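Local coordinates for protein beta-Ala-His dipeptidase (Homo sapiens, PDB 3DLJ) that hydrolyses carnosine, anserine and other Xaa-His dipeptides as a secreted metallopeptidase of the M20 family that carries two zinc ions per subunit, at residues R222-C233 with G345-V356. Sequence-based numbering, arbitrary orientation.
Sequences RGNSYFMVEVKC and GRVIGKFSIRLV
With CG of Phe351 set between its backbone N and carbonyl carbon (chi1 72°) and CG of Phe227 turned anti to the carbonyl carbon (chi1 -68°), the two rings of this antiparallel pair lie 13° from parallel and so offset that they scarcely overlap. Phe227 CB sits over the face of the Phe351 ring, 3.7 Å from its centroid, in a CH-pi contact, while Val229 CG2 meets the same ring at its edge. The strands belong to the mixed sheet of the lid (dimerisation) domain of the M20 fold, apart from the zinc-binding one; helix 361-377 covers the face bearing Phe227 and Phe351, and its Val368 packs against both. The two strands illustrate how a regular ladder can carry different chemistry on its two faces. On the Phe227 face, Ile353 O is gripped twice by one residue, from Ser225 N and from Ser225 OG at 3.1 Å, the hydroxyl approaching on a lone pair. On the other, the Asn224 amide stacks on the Arg354 guanidinium, with ND2 over its centre. At the end of the ladder nearer the zinc site the Arg222 guanidinium, hydrogen-bonded to Gly426 O and Tyr322 O, lies with one face over Arg354 CB, its NE 3.5 Å from that carbon. An alanine here would probably leave the carbonyls of Gly426 and Tyr322 without these donors and uncover the aliphatic part of Arg354, whose side chain lies about 7 Å from that of the zinc ligand His456. Just beyond the last pair, Gly223 with Leu355, Arg222 CD touches Val356 CG1 at 3.6 Å.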
ATOM      1  N   ARG A 222      -9.512  -3.701   3.202  1.00 33.08           N
ATOM      2  CA  ARG A 222      -9.740  -5.140   3.195  1.00 33.18           C
ATOM      3  C   ARG A 222      -8.582  -5.875   3.871  1.00 33.77           C
ATOM      4  O   ARG A 222      -7.496  -5.343   3.975  1.00 33.84           O
ATOM      5  CB  ARG A 222      -9.962  -5.655   1.775  1.00 33.31           C
ATOM      6  CG  ARG A 222     -11.264  -5.202   1.151  1.00 31.49           C
ATOM      7  CD  ARG A 222     -11.667  -6.138   0.018  1.00 30.06           C
ATOM      8  NE  ARG A 222     -10.916  -5.803  -1.183  1.00 28.33           N
ATOM      9  CZ  ARG A 222     -11.263  -6.106  -2.426  1.00 27.96           C
ATOM     10  NH1 ARG A 222     -12.395  -6.786  -2.713  1.00 25.78           N
ATOM     11  NH2 ARG A 222     -10.468  -5.698  -3.385  1.00 28.54           N
ATOM     12  N   GLY A 223      -8.846  -7.089   4.358  1.00 34.24           N
ATOM     13  CA  GLY A 223      -7.792  -8.018   4.733  1.00 34.62           C
ATOM     14  C   GLY A 223      -7.209  -8.699   3.502  1.00 35.41           C
ATOM     15  O   GLY A 223      -7.552  -8.354   2.357  1.00 35.14           O
ATOM     16  N   ASN A 224      -6.307  -9.655   3.736  1.00 35.60           N
ATOM     17  CA  ASN A 224      -5.745 -10.440   2.645  1.00 35.73           C
ATOM     18  C   ASN A 224      -5.288 -11.835   3.061  1.00 35.54           C
ATOM     19  O   ASN A 224      -4.924 -12.065   4.206  1.00 35.71           O
ATOM     20  CB  ASN A 224      -4.606  -9.695   1.910  1.00 36.14           C
ATOM     21  CG  ASN A 224      -4.453 -10.171   0.448  1.00 36.65           C
ATOM     22  OD1 ASN A 224      -5.253 -10.967  -0.038  1.00 38.20           O
ATOM     23  ND2 ASN A 224      -3.444  -9.682  -0.241  1.00 37.66           N
ATOM     24  N   SER A 225      -5.327 -12.768   2.120  1.00 35.04           N
ATOM     25  CA  SER A 225      -4.714 -14.058   2.327  1.00 35.23           C
ATOM     26  C   SER A 225      -3.959 -14.448   1.048  1.00 35.23           C
ATOM     27  O   SER A 225      -4.545 -14.570  -0.026  1.00 36.52           O
ATOM     28  CB  SER A 225      -5.762 -15.088   2.757  1.00 35.09           C
ATOM     29  OG  SER A 225      -6.839 -15.101   1.843  1.00 36.08           O
ATOM     30  N   TYR A 226      -2.645 -14.585   1.167  1.00 33.92           N
ATOM     31  CA  TYR A 226      -1.799 -14.905   0.050  1.00 32.27           C
ATOM     32  C   TYR A 226      -1.456 -16.403   0.063  1.00 32.35           C
ATOM     33  O   TYR A 226      -0.950 -16.921   1.057  1.00 31.62           O
ATOM     34  CB  TYR A 226      -0.529 -14.035   0.098  1.00 31.07           C
ATOM     35  CG  TYR A 226       0.060 -13.799  -1.288  1.00 30.94           C
ATOM     36  CD1 TYR A 226      -0.238 -12.641  -2.013  1.00 29.72           C
ATOM     37  CD2 TYR A 226       0.885 -14.770  -1.885  1.00 31.41           C
ATOM     38  CE1 TYR A 226       0.291 -12.435  -3.288  1.00 28.70           C
ATOM     39  CE2 TYR A 226       1.414 -14.581  -3.146  1.00 31.87           C
ATOM     40  CZ  TYR A 226       1.114 -13.420  -3.842  1.00 31.18           C
ATOM     41  OH  TYR A 226       1.679 -13.273  -5.072  1.00 31.76           O
ATOM     42  N   PHE A 227      -1.758 -17.086  -1.041  1.00 32.14           N
ATOM     43  CA  PHE A 227      -1.519 -18.518  -1.167  1.00 32.47           C
ATOM     44  C   PHE A 227      -0.426 -18.823  -2.188  1.00 32.79           C
ATOM     45  O   PHE A 227      -0.297 -18.153  -3.206  1.00 33.65           O
ATOM     46  CB  PHE A 227      -2.814 -19.273  -1.520  1.00 31.86           C
ATOM     47  CG  PHE A 227      -3.838 -19.272  -0.409  1.00 30.80           C
ATOM     48  CD1 PHE A 227      -4.748 -18.225  -0.281  1.00 30.19           C
ATOM     49  CD2 PHE A 227      -3.882 -20.308   0.508  1.00 29.44           C
ATOM     50  CE1 PHE A 227      -5.669 -18.209   0.749  1.00 29.18           C
ATOM     51  CE2 PHE A 227      -4.818 -20.299   1.547  1.00 30.85           C
ATOM     52  CZ  PHE A 227      -5.707 -19.241   1.664  1.00 30.11           C
ATOM     53  N   MET A 228       0.389 -19.807  -1.862  1.00 33.60           N
ATOM     54  CA  MET A 228       1.344 -20.373  -2.772  1.00 34.90           C
ATOM     55  C   MET A 228       0.962 -21.823  -2.933  1.00 34.95           C
ATOM     56  O   MET A 228       0.735 -22.509  -1.945  1.00 35.38           O
ATOM     57  CB  MET A 228       2.743 -20.249  -2.182  1.00 34.37           C
ATOM     58  CG  MET A 228       3.173 -18.773  -2.026  1.00 33.88           C
ATOM     59  SD  MET A 228       4.948 -18.708  -1.727  1.00 38.63           S
ATOM     60  CE  MET A 228       5.146 -16.948  -1.652  1.00 34.05           C
ATOM     61  N   VAL A 229       0.876 -22.291  -4.176  1.00 35.45           N
ATOM     62  CA  VAL A 229       0.530 -23.677  -4.454  1.00 35.34           C
ATOM     63  C   VAL A 229       1.653 -24.315  -5.252  1.00 35.88           C
ATOM     64  O   VAL A 229       1.771 -24.083  -6.454  1.00 35.96           O
ATOM     65  CB  VAL A 229      -0.797 -23.799  -5.261  1.00 35.92           C
ATOM     66  CG1 VAL A 229      -1.208 -25.287  -5.479  1.00 34.99           C
ATOM     67  CG2 VAL A 229      -1.920 -23.022  -4.604  1.00 35.33           C
ATOM     68  N   GLU A 230       2.462 -25.132  -4.578  1.00 36.49           N
ATOM     69  CA  GLU A 230       3.552 -25.847  -5.213  1.00 37.56           C
ATOM     70  C   GLU A 230       3.113 -27.217  -5.737  1.00 37.29           C
ATOM     71  O   GLU A 230       2.519 -28.015  -5.015  1.00 37.24           O
ATOM     72  CB  GLU A 230       4.739 -25.966  -4.254  1.00 37.28           C
ATOM     73  CG  GLU A 230       6.029 -26.494  -4.903  1.00 39.95           C
ATOM     74  CD  GLU A 230       7.105 -26.882  -3.866  1.00 39.73           C
ATOM     75  OE1 GLU A 230       6.902 -27.831  -3.097  1.00 41.15           O
ATOM     76  OE2 GLU A 230       8.165 -26.232  -3.830  1.00 44.52           O
ATOM     77  N   VAL A 231       3.370 -27.462  -7.019  1.00 37.26           N
ATOM     78  CA  VAL A 231       3.248 -28.801  -7.566  1.00 37.59           C
ATOM     79  C   VAL A 231       4.636 -29.263  -8.034  1.00 38.54           C
ATOM     80  O   VAL A 231       5.278 -28.610  -8.850  1.00 38.11           O
ATOM     81  CB  VAL A 231       2.180 -28.917  -8.716  1.00 37.19           C
ATOM     82  CG1 VAL A 231       1.984 -30.370  -9.087  1.00 35.96           C
ATOM     83  CG2 VAL A 231       0.840 -28.311  -8.316  1.00 36.57           C
ATOM     84  N   LYS A 232       5.089 -30.399  -7.516  1.00 40.74           N
ATOM     85  CA  LYS A 232       6.454 -30.872  -7.749  1.00 42.56           C
ATOM     86  C   LYS A 232       6.487 -32.310  -8.245  1.00 43.70           C
ATOM     87  O   LYS A 232       5.901 -33.198  -7.632  1.00 43.39           O
ATOM     88  CB  LYS A 232       7.292 -30.739  -6.477  1.00 42.24           C
ATOM     89  CG  LYS A 232       8.681 -31.322  -6.641  1.00 44.81           C
ATOM     90  CD  LYS A 232       9.550 -31.224  -5.419  1.00 48.31           C
ATOM     91  CE  LYS A 232      10.658 -32.300  -5.493  1.00 49.69           C
ATOM     92  NZ  LYS A 232      11.882 -31.896  -4.749  1.00 50.70           N
ATOM     93  N   CYS A 233       7.172 -32.509  -9.371  1.00 46.45           N
ATOM     94  CA  CYS A 233       7.532 -33.835  -9.895  1.00 47.00           C
ATOM     95  C   CYS A 233       8.949 -34.186  -9.401  1.00 46.78           C
ATOM     96  O   CYS A 233       9.132 -34.932  -8.440  1.00 47.35           O
ATOM     97  CB  CYS A 233       7.456 -33.823 -11.443  1.00 47.20           C
ATOM     98  SG  CYS A 233       7.737 -35.441 -12.298  1.00 51.31           S
ATOM     99  N   GLY A 345       9.682 -28.844 -13.871  1.00 31.86           N
ATOM    100  CA  GLY A 345       9.608 -29.914 -12.884  1.00 32.68           C
ATOM    101  C   GLY A 345       8.905 -29.488 -11.598  1.00 33.63           C
ATOM    102  O   GLY A 345       8.255 -30.285 -10.939  1.00 34.32           O
ATOM    103  N   ARG A 346       9.013 -28.216 -11.243  1.00 34.33           N
ATOM    104  CA  ARG A 346       8.464 -27.724  -9.993  1.00 34.79           C
ATOM    105  C   ARG A 346       7.981 -26.310 -10.209  1.00 33.42           C
ATOM    106  O   ARG A 346       8.756 -25.419 -10.589  1.00 33.08           O
ATOM    107  CB  ARG A 346       9.567 -27.718  -8.912  1.00 35.05           C
ATOM    108  CG  ARG A 346       9.061 -27.822  -7.493  1.00 36.47           C
ATOM    109  CD  ARG A 346      10.251 -27.779  -6.509  1.00 38.38           C
ATOM    110  NE  ARG A 346      10.448 -26.413  -6.041  1.00 45.85           N
ATOM    111  CZ  ARG A 346      10.602 -26.078  -4.765  1.00 49.67           C
ATOM    112  NH1 ARG A 346      10.750 -24.789  -4.428  1.00 48.96           N
ATOM    113  NH2 ARG A 346      10.616 -27.035  -3.832  1.00 50.04           N
ATOM    114  N   VAL A 347       6.704 -26.100  -9.934  1.00 32.36           N
ATOM    115  CA  VAL A 347       6.062 -24.815 -10.179  1.00 31.25           C
ATOM    116  C   VAL A 347       5.243 -24.386  -8.959  1.00 31.58           C
ATOM    117  O   VAL A 347       4.747 -25.240  -8.201  1.00 31.72           O
ATOM    118  CB  VAL A 347       5.148 -24.901 -11.433  1.00 31.45           C
ATOM    119  CG1 VAL A 347       5.982 -25.025 -12.685  1.00 29.31           C
ATOM    120  CG2 VAL A 347       4.199 -26.107 -11.314  1.00 28.19           C
ATOM    121  N   ILE A 348       5.122 -23.073  -8.763  1.00 30.74           N
ATOM    122  CA  ILE A 348       4.376 -22.503  -7.640  1.00 30.45           C
ATOM    123  C   ILE A 348       3.386 -21.456  -8.164  1.00 30.37           C
ATOM    124  O   ILE A 348       3.787 -20.414  -8.695  1.00 29.65           O
ATOM    125  CB  ILE A 348       5.319 -21.830  -6.550  1.00 30.75           C
ATOM    126  CG1 ILE A 348       6.540 -22.708  -6.228  1.00 30.45           C
ATOM    127  CG2 ILE A 348       4.551 -21.552  -5.225  1.00 28.85           C
ATOM    128  CD1 ILE A 348       7.435 -22.143  -5.145  1.00 29.91           C
ATOM    129  N   GLY A 349       2.100 -21.739  -8.010  1.00 30.06           N
ATOM    130  CA  GLY A 349       1.064 -20.786  -8.348  1.00 30.51           C
ATOM    131  C   GLY A 349       0.906 -19.791  -7.210  1.00 31.57           C
ATOM    132  O   GLY A 349       1.044 -20.152  -6.044  1.00 32.18           O
ATOM    133  N   LYS A 350       0.594 -18.539  -7.547  1.00 32.43           N
ATOM    134  CA  LYS A 350       0.367 -17.483  -6.547  1.00 31.71           C
ATOM    135  C   LYS A 350      -0.974 -16.820  -6.757  1.00 30.84           C
ATOM    136  O   LYS A 350      -1.332 -16.422  -7.878  1.00 31.16           O
ATOM    137  CB  LYS A 350       1.461 -16.417  -6.619  1.00 31.62           C
ATOM    138  CG  LYS A 350       2.882 -16.946  -6.805  1.00 33.76           C
ATOM    139  CD  LYS A 350       3.612 -17.223  -5.514  1.00 32.82           C
ATOM    140  CE  LYS A 350       4.958 -17.873  -5.836  1.00 34.60           C
ATOM    141  NZ  LYS A 350       6.077 -16.877  -5.854  1.00 34.99           N
ATOM    142  N   PHE A 351      -1.720 -16.688  -5.670  1.00 30.10           N
ATOM    143  CA  PHE A 351      -3.003 -16.026  -5.709  1.00 29.51           C
ATOM    144  C   PHE A 351      -3.375 -15.571  -4.302  1.00 29.60           C
ATOM    145  O   PHE A 351      -2.814 -16.043  -3.325  1.00 29.32           O
ATOM    146  CB  PHE A 351      -4.097 -16.946  -6.313  1.00 28.73           C
ATOM    147  CG  PHE A 351      -4.527 -18.095  -5.402  1.00 27.69           C
ATOM    148  CD1 PHE A 351      -5.594 -17.937  -4.520  1.00 25.46           C
ATOM    149  CD2 PHE A 351      -3.862 -19.311  -5.433  1.00 27.20           C
ATOM    150  CE1 PHE A 351      -6.015 -18.977  -3.700  1.00 26.30           C
ATOM    151  CE2 PHE A 351      -4.272 -20.369  -4.606  1.00 28.62           C
ATOM    152  CZ  PHE A 351      -5.354 -20.201  -3.745  1.00 28.69           C
ATOM    153  N   SER A 352      -4.312 -14.644  -4.213  1.00 29.95           N
ATOM    154  CA  SER A 352      -4.725 -14.144  -2.915  1.00 30.54           C
ATOM    155  C   SER A 352      -6.208 -13.834  -2.917  1.00 30.14           C
ATOM    156  O   SER A 352      -6.810 -13.606  -3.955  1.00 30.22           O
ATOM    157  CB  SER A 352      -3.895 -12.906  -2.495  1.00 30.55           C
ATOM    158  OG  SER A 352      -3.980 -11.863  -3.453  1.00 30.97           O
ATOM    159  N   ILE A 353      -6.776 -13.838  -1.726  1.00 30.27           N
ATOM    160  CA  ILE A 353      -8.156 -13.499  -1.508  1.00 30.46           C
ATOM    161  C   ILE A 353      -8.201 -12.315  -0.539  1.00 30.88           C
ATOM    162  O   ILE A 353      -7.725 -12.398   0.603  1.00 31.96           O
ATOM    163  CB  ILE A 353      -8.952 -14.720  -0.942  1.00 30.35           C
ATOM    164  CG1 ILE A 353      -8.829 -15.931  -1.887  1.00 30.24           C
ATOM    165  CG2 ILE A 353     -10.406 -14.360  -0.713  1.00 27.83           C
ATOM    166  CD1 ILE A 353      -9.404 -17.240  -1.338  1.00 31.17           C
ATOM    167  N   ARG A 354      -8.790 -11.224  -0.998  1.00 30.75           N
ATOM    168  CA  ARG A 354      -9.044 -10.078  -0.160  1.00 29.92           C
ATOM    169  C   ARG A 354     -10.189 -10.378   0.769  1.00 29.91           C
ATOM    170  O   ARG A 354     -11.211 -10.939   0.363  1.00 30.64           O
ATOM    171  CB  ARG A 354      -9.313  -8.857  -1.029  1.00 30.09           C
ATOM    172  CG  ARG A 354      -8.141  -8.519  -1.943  1.00 30.07           C
ATOM    173  CD  ARG A 354      -7.008  -7.782  -1.204  1.00 32.56           C
ATOM    174  NE  ARG A 354      -5.847  -7.533  -2.073  1.00 34.69           N
ATOM    175  CZ  ARG A 354      -4.701  -6.965  -1.680  1.00 35.86           C
ATOM    176  NH1 ARG A 354      -3.716  -6.788  -2.557  1.00 34.65           N
ATOM    177  NH2 ARG A 354      -4.537  -6.569  -0.417  1.00 34.86           N
ATOM    178  N   LEU A 355     -10.009 -10.043   2.040  1.00 29.59           N
ATOM    179  CA  LEU A 355     -10.970 -10.438   3.046  1.00 29.11           C
ATOM    180  C   LEU A 355     -11.772  -9.248   3.538  1.00 29.05           C
ATOM    181  O   LEU A 355     -11.271  -8.133   3.585  1.00 28.84           O
ATOM    182  CB  LEU A 355     -10.283 -11.149   4.200  1.00 29.31           C
ATOM    183  CG  LEU A 355      -9.266 -12.245   3.854  1.00 29.66           C
ATOM    184  CD1 LEU A 355      -8.704 -12.848   5.154  1.00 30.40           C
ATOM    185  CD2 LEU A 355      -9.902 -13.329   3.041  1.00 30.42           C
ATOM    186  N   VAL A 356     -13.030  -9.508   3.885  1.00 28.73           N
ATOM    187  CA  VAL A 356     -13.949  -8.487   4.356  1.00 28.77           C
ATOM    188  C   VAL A 356     -14.668  -9.012   5.621  1.00 29.05           C
ATOM    189  O   VAL A 356     -14.668 -10.214   5.884  1.00 29.16           O
ATOM    190  CB  VAL A 356     -14.991  -8.100   3.252  1.00 28.65           C
ATOM    191  CG1 VAL A 356     -14.285  -7.586   2.009  1.00 27.59           C
ATOM    192  CG2 VAL A 356     -15.905  -9.289   2.911  1.00 26.44           C
TER